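Local coordinates for protein HP0721 (Helicobacter pylori, PDB 2XRH) that is a secreted protein of unknown function, crystallised here as a truncated form holding its DUF1104 region, which binds nicotinic acid in a small helical fold, at residues V25-K39 and R76-E90. Numbering follows the deposited sequence.
Sequences VVAPQDIVDYTKELK and RQKAVKEALKKGNME. With NIO (nicotinic acid), chain B.
Ile31 packs as a knob into a hole formed by Arg76, Val80, Ala83 and Leu84, where helix 31-44 crosses helix 70-86 in this all-helical DUF1104 fold. The axes of segments 31-39 and 76-86 cross at -71° and approach to 9.5 Å. Ile31 CG2 lies 3.7 Å from Ala83 CB. Its other branch, CG1 and CD1, meets the nicotinic acid ring. Beside it, Pro28 sets its ring against Ala79, with Pro28 CG 3.8 Å from Ala79 CB. Val32 CG2 rests on the carbonyl oxygen of Ala83.

A Schellman motif ends helix 70-86: Asn88 has positive phi, and Met89 N bonds to Leu84 O. The bends of Met89 at chi2 (-67°) and chi3 (-64°) bring CE against Thr35 CG2 and SD against the Lys36 chain. Met89 SD is 3.7 Å from Lys36 CE. A long salt bridge joins Lys39 to Glu90.

Thr35, which hydrogen-bonds back to Ile31 O, brings OG1 to 3.2 Å from the ligand nitrogen. Gln77 NE2 bonds to Asp95 O and gives a weak hydrogen bond to ligand O1. Arg76 reaches across with an extended chain. Arg76 NH1 bonds to ligand O1 at 2.8 Å, and NH2 to O2. On another edge, Arg76 NE and NH2 grip Val26 O side-on, with Arg76 NH2 2.8 Å from Val26 O, in the carbonyl plane and on a lone pair.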
loop_
_atom_site.group_PDB
_atom_site.type_symbol
_atom_site.label_atom_id
_atom_site.label_comp_id
_atom_site.label_asym_id
_atom_site.label_seq_id
_atom_site.Cartn_x
_atom_site.Cartn_y
_atom_site.Cartn_z
ATOM N N VAL A 25 -7.870 10.836 -6.385
ATOM C CA VAL A 25 -7.273 11.877 -7.229
ATOM C C VAL A 25 -7.198 13.231 -6.562
ATOM O O VAL A 25 -6.553 14.123 -7.102
ATOM C CB VAL A 25 -7.994 12.000 -8.572
ATOM C CG1 VAL A 25 -7.996 10.680 -9.245
ATOM C CG2 VAL A 25 -9.335 12.454 -8.401
ATOM N N VAL A 26 -7.818 13.382 -5.394
ATOM C CA VAL A 26 -7.807 14.671 -4.691
ATOM C C VAL A 26 -6.346 14.960 -4.297
ATOM O O VAL A 26 -5.641 14.074 -3.883
ATOM C CB VAL A 26 -8.710 14.642 -3.429
ATOM C CG1 VAL A 26 -8.581 15.885 -2.586
ATOM C CG2 VAL A 26 -10.181 14.421 -3.816
ATOM N N ALA A 27 -5.916 16.204 -4.445
ATOM C CA ALA A 27 -4.531 16.572 -4.132
ATOM C C ALA A 27 -4.297 16.472 -2.630
ATOM O O ALA A 27 -5.203 16.741 -1.841
ATOM C CB ALA A 27 -4.232 17.980 -4.612
ATOM N N PRO A 28 -3.108 16.051 -2.217
ATOM C CA PRO A 28 -2.836 16.001 -0.771
ATOM C C PRO A 28 -3.148 17.305 -0.046
ATOM O O PRO A 28 -3.600 17.269 1.092
ATOM C CB PRO A 28 -1.375 15.606 -0.712
ATOM C CG PRO A 28 -1.189 14.738 -1.937
ATOM C CD PRO A 28 -2.056 15.375 -2.999
ATOM N N GLN A 29 -2.884 18.441 -0.675
ATOM C CA GLN A 29 -3.125 19.736 -0.036
ATOM C C GLN A 29 -4.611 19.963 0.272
ATOM O O GLN A 29 -4.937 20.810 1.057
ATOM C CB GLN A 29 -2.580 20.882 -0.897
ATOM C CG GLN A 29 -3.321 21.036 -2.221
ATOM C CD GLN A 29 -2.634 21.919 -3.220
ATOM O OE1 GLN A 29 -2.958 23.085 -3.341
ATOM N NE2 GLN A 29 -1.687 21.356 -3.953
ATOM N N ASP A 30 -5.492 19.191 -0.386
ATOM C CA ASP A 30 -6.953 19.292 -0.213
ATOM C C ASP A 30 -7.534 18.103 0.521
ATOM O O ASP A 30 -8.751 18.098 0.762
ATOM C CB ASP A 30 -7.657 19.410 -1.565
ATOM C CG ASP A 30 -7.255 20.651 -2.331
ATOM O OD1 ASP A 30 -7.150 21.736 -1.704
ATOM O OD2 ASP A 30 -7.073 20.555 -3.573
ATOM N N ILE A 31 -6.690 17.187 0.986
ATOM C CA ILE A 31 -7.179 15.921 1.514
ATOM C C ILE A 31 -7.860 16.037 2.859
ATOM O O ILE A 31 -8.822 15.320 3.105
ATOM C CB ILE A 31 -6.119 14.750 1.482
ATOM C CG1 ILE A 31 -6.820 13.393 1.239
ATOM C CG2 ILE A 31 -5.185 14.738 2.701
ATOM C CD1 ILE A 31 -7.427 13.265 -0.234
ATOM N N VAL A 32 -7.387 16.926 3.734
ATOM C CA VAL A 32 -8.047 17.097 5.026
ATOM C C VAL A 32 -9.472 17.649 4.824
ATOM O O VAL A 32 -10.427 17.147 5.401
ATOM C CB VAL A 32 -7.209 17.994 5.994
ATOM C CG1 VAL A 32 -8.014 18.415 7.214
ATOM C CG2 VAL A 32 -5.959 17.227 6.428
ATOM N N ASP A 33 -9.621 18.655 3.989
ATOM C CA ASP A 33 -10.919 19.206 3.698
ATOM C C ASP A 33 -11.828 18.184 3.026
ATOM O O ASP A 33 -12.998 18.079 3.351
ATOM C CB ASP A 33 -10.800 20.434 2.802
ATOM C CG ASP A 33 -10.291 21.679 3.547
ATOM O OD1 ASP A 33 -10.204 21.680 4.792
ATOM O OD2 ASP A 33 -9.960 22.656 2.858
ATOM N N TYR A 34 -11.277 17.393 2.115
ATOM C CA TYR A 34 -12.066 16.352 1.464
ATOM C C TYR A 34 -12.569 15.334 2.471
ATOM O O TYR A 34 -13.740 14.958 2.456
ATOM C CB TYR A 34 -11.194 15.669 0.425
ATOM C CG TYR A 34 -11.849 14.537 -0.362
ATOM C CD1 TYR A 34 -12.859 14.753 -1.259
ATOM C CD2 TYR A 34 -11.351 13.235 -0.235
ATOM C CE1 TYR A 34 -13.425 13.689 -1.991
ATOM C CE2 TYR A 34 -11.880 12.196 -0.955
ATOM C CZ TYR A 34 -12.912 12.406 -1.824
ATOM O OH TYR A 34 -13.439 11.354 -2.544
ATOM N N THR A 35 -11.696 14.870 3.330
ATOM C CA THR A 35 -12.017 13.858 4.327
ATOM C C THR A 35 -13.041 14.391 5.322
ATOM O O THR A 35 -14.004 13.706 5.634
ATOM C CB THR A 35 -10.743 13.428 5.053
ATOM O OG1 THR A 35 -9.793 12.921 4.103
ATOM C CG2 THR A 35 -10.993 12.391 6.116
ATOM N N LYS A 36 -12.862 15.636 5.773
ATOM C CA LYS A 36 -13.867 16.280 6.615
ATOM C C LYS A 36 -15.229 16.339 5.914
ATOM O O LYS A 36 -16.249 16.083 6.554
ATOM C CB LYS A 36 -13.399 17.669 7.067
ATOM C CG LYS A 36 -12.217 17.634 8.036
ATOM C CD LYS A 36 -11.709 19.029 8.386
ATOM C CE LYS A 36 -10.685 18.940 9.506
ATOM N NZ LYS A 36 -10.145 20.306 9.901
ATOM N N GLU A 37 -15.268 16.667 4.638
ATOM C CA GLU A 37 -16.521 16.736 3.908
ATOM C C GLU A 37 -17.183 15.353 3.801
ATOM O O GLU A 37 -18.366 15.213 4.041
ATOM C CB GLU A 37 -16.387 17.372 2.546
ATOM C CG GLU A 37 -17.739 17.641 1.870
ATOM C CD GLU A 37 -18.524 18.805 2.509
ATOM O OE1 GLU A 37 -17.890 19.689 3.130
ATOM O OE2 GLU A 37 -19.759 18.819 2.398
ATOM N N LEU A 38 -16.398 14.333 3.512
ATOM C CA LEU A 38 -16.921 12.964 3.398
ATOM C C LEU A 38 -17.497 12.522 4.716
ATOM O O LEU A 38 -18.581 11.981 4.727
ATOM C CB LEU A 38 -15.805 12.014 2.962
ATOM C CG LEU A 38 -15.291 12.026 1.529
ATOM C CD1 LEU A 38 -14.194 10.943 1.408
ATOM C CD2 LEU A 38 -16.410 11.826 0.506
ATOM N N LYS A 39 -16.806 12.819 5.818
ATOM C CA LYS A 39 -17.239 12.424 7.169
ATOM C C LYS A 39 -18.513 13.172 7.508
ATOM O O LYS A 39 -19.443 12.581 8.024
ATOM C CB LYS A 39 -16.161 12.603 8.232
ATOM C CG LYS A 39 -14.985 11.645 8.109
ATOM C CD LYS A 39 -13.968 11.840 9.269
ATOM C CE LYS A 39 -12.833 10.802 9.281
ATOM N NZ LYS A 39 -13.074 9.606 10.161
ATOM N N ARG A 76 2.016 9.915 -3.531
ATOM C CA ARG A 76 0.760 10.540 -3.106
ATOM C C ARG A 76 0.291 10.046 -1.736
ATOM O O ARG A 76 -0.118 10.864 -0.885
ATOM C CB ARG A 76 -0.319 10.325 -4.161
ATOM C CG ARG A 76 -1.559 11.043 -3.816
ATOM C CD ARG A 76 -2.709 10.708 -4.698
ATOM N NE ARG A 76 -3.965 11.317 -4.246
ATOM C CZ ARG A 76 -4.879 10.758 -3.454
ATOM N NH1 ARG A 76 -4.793 9.535 -2.929
ATOM N NH2 ARG A 76 -5.972 11.427 -3.209
ATOM N N GLN A 77 0.344 8.741 -1.509
ATOM C CA GLN A 77 -0.200 8.177 -0.288
ATOM C C GLN A 77 0.599 8.636 0.910
ATOM O O GLN A 77 0.035 8.897 1.991
ATOM C CB GLN A 77 -0.289 6.641 -0.363
ATOM C CG GLN A 77 -1.339 6.040 -1.274
ATOM C CD GLN A 77 -2.709 6.663 -1.087
ATOM O OE1 GLN A 77 -3.075 7.480 -1.867
ATOM N NE2 GLN A 77 -3.416 6.290 -0.033
ATOM N N LYS A 78 1.915 8.747 0.738
ATOM C CA LYS A 78 2.765 9.251 1.835
ATOM C C LYS A 78 2.396 10.701 2.175
ATOM O O LYS A 78 2.306 11.102 3.342
ATOM C CB LYS A 78 4.226 9.103 1.496
ATOM C CG LYS A 78 4.710 7.660 1.478
ATOM C CD LYS A 78 6.245 7.611 1.472
ATOM C CE LYS A 78 6.746 6.195 1.576
ATOM N NZ LYS A 78 8.007 5.916 0.786
ATOM N N ALA A 79 2.169 11.497 1.154
ATOM C CA ALA A 79 1.821 12.891 1.342
ATOM C C ALA A 79 0.428 13.003 1.998
ATOM O O ALA A 79 0.177 13.883 2.827
ATOM C CB ALA A 79 1.909 13.701 0.020
ATOM N N VAL A 80 -0.490 12.132 1.592
ATOM C CA VAL A 80 -1.816 12.097 2.162
ATOM C C VAL A 80 -1.695 11.760 3.654
ATOM O O VAL A 80 -2.305 12.413 4.486
ATOM C CB VAL A 80 -2.769 11.121 1.415
ATOM C CG1 VAL A 80 -3.956 10.786 2.278
ATOM C CG2 VAL A 80 -3.219 11.736 0.058
ATOM N N LYS A 81 -0.921 10.757 3.978
ATOM C CA LYS A 81 -0.769 10.321 5.368
ATOM C C LYS A 81 -0.259 11.477 6.204
ATOM O O LYS A 81 -0.784 11.756 7.270
ATOM C CB LYS A 81 0.200 9.138 5.447
ATOM C CG LYS A 81 0.532 8.647 6.837
ATOM C CD LYS A 81 1.343 7.305 6.856
ATOM C CE LYS A 81 2.810 7.465 6.523
ATOM N NZ LYS A 81 3.665 6.478 7.229
ATOM N N GLU A 82 0.747 12.160 5.704
ATOM C CA GLU A 82 1.308 13.313 6.398
ATOM C C GLU A 82 0.350 14.462 6.534
ATOM O O GLU A 82 0.265 15.064 7.618
ATOM C CB GLU A 82 2.577 13.739 5.705
ATOM C CG GLU A 82 3.693 12.770 5.874
ATOM C CD GLU A 82 3.974 12.485 7.333
ATOM O OE1 GLU A 82 4.302 13.490 8.010
ATOM O OE2 GLU A 82 3.842 11.285 7.793
ATOM N N ALA A 83 -0.391 14.771 5.477
ATOM C CA ALA A 83 -1.391 15.810 5.546
ATOM C C ALA A 83 -2.445 15.472 6.594
ATOM O O ALA A 83 -2.870 16.329 7.341
ATOM C CB ALA A 83 -2.031 16.080 4.178
ATOM N N LEU A 84 -2.913 14.231 6.613
ATOM C CA LEU A 84 -3.923 13.850 7.552
ATOM C C LEU A 84 -3.398 14.006 8.981
ATOM O O LEU A 84 -4.149 14.457 9.859
ATOM C CB LEU A 84 -4.357 12.408 7.339
ATOM C CG LEU A 84 -5.259 12.221 6.130
ATOM C CD1 LEU A 84 -5.395 10.668 5.814
ATOM C CD2 LEU A 84 -6.590 12.882 6.303
ATOM N N LYS A 85 -2.150 13.605 9.202
ATOM C CA LYS A 85 -1.488 13.734 10.534
ATOM C C LYS A 85 -1.528 15.184 10.971
ATOM O O LYS A 85 -1.945 15.515 12.111
ATOM C CB LYS A 85 -0.036 13.276 10.505
ATOM C CG LYS A 85 0.252 11.838 10.144
ATOM C CD LYS A 85 -0.688 10.833 10.761
ATOM C CE LYS A 85 -0.943 9.614 9.827
ATOM N NZ LYS A 85 -1.976 9.877 8.788
ATOM N N LYS A 86 -1.132 16.057 10.068
ATOM C CA LYS A 86 -1.032 17.493 10.395
ATOM C C LYS A 86 -2.341 18.135 10.635
ATOM O O LYS A 86 -2.411 19.144 11.359
ATOM C CB LYS A 86 -0.424 18.270 9.262
ATOM C CG LYS A 86 0.997 18.094 9.206
ATOM C CD LYS A 86 1.618 19.264 8.439
ATOM C CE LYS A 86 3.048 18.961 8.285
ATOM N NZ LYS A 86 3.252 17.805 7.416
ATOM N N GLY A 87 -3.382 17.600 10.021
ATOM C CA GLY A 87 -4.717 18.089 10.216
ATOM C C GLY A 87 -5.366 17.440 11.403
ATOM O O GLY A 87 -6.555 17.584 11.583
ATOM N N ASN A 88 -4.571 16.712 12.197
ATOM C CA ASN A 88 -5.042 15.948 13.360
ATOM C C ASN A 88 -6.174 14.945 13.098
ATOM O O ASN A 88 -7.000 14.658 13.982
ATOM C CB ASN A 88 -5.335 16.917 14.524
ATOM C CG ASN A 88 -4.101 17.715 14.906
ATOM O OD1 ASN A 88 -3.238 17.222 15.627
ATOM N ND2 ASN A 88 -3.980 18.928 14.364
ATOM N N MET A 89 -6.165 14.368 11.891
ATOM C CA MET A 89 -7.172 13.396 11.467
ATOM C C MET A 89 -6.740 11.978 11.828
ATOM O O MET A 89 -5.569 11.736 12.125
ATOM C CB MET A 89 -7.450 13.492 9.955
ATOM C CG MET A 89 -7.835 14.889 9.422
ATOM S SD MET A 89 -9.420 15.522 10.006
ATOM C CE MET A 89 -10.561 14.328 9.288
ATOM N N GLU A 90 -7.702 11.056 11.727
ATOM C CA GLU A 90 -7.705 9.658 12.294
ATOM C C GLU A 90 -6.748 8.489 11.836
ATOM O O GLU A 90 -7.029 7.341 12.184
ATOM C CB GLU A 90 -9.167 9.144 12.168
ATOM C CG GLU A 90 -9.428 7.667 12.548
ATOM C CD GLU A 90 -10.902 7.308 12.568
ATOM O OE1 GLU A 90 -11.591 7.670 13.550
ATOM O OE2 GLU A 90 -11.372 6.640 11.611
HETATM N N NIO B . -9.171 10.357 2.335
HETATM C C1 NIO B . -8.669 10.191 1.094
HETATM C C2 NIO B . -7.700 9.202 0.846
HETATM C C3 NIO B . -7.227 8.420 1.861
HETATM C C4 NIO B . -7.771 8.621 3.121
HETATM C C5 NIO B . -8.738 9.599 3.335
HETATM C C6 NIO B . -7.076 9.078 -0.498
HETATM O O1 NIO B . -5.879 8.671 -0.538
HETATM O O2 NIO B . -7.705 9.439 -1.501
HETATM O O HOH W 1 -3.623 13.430 -6.333
#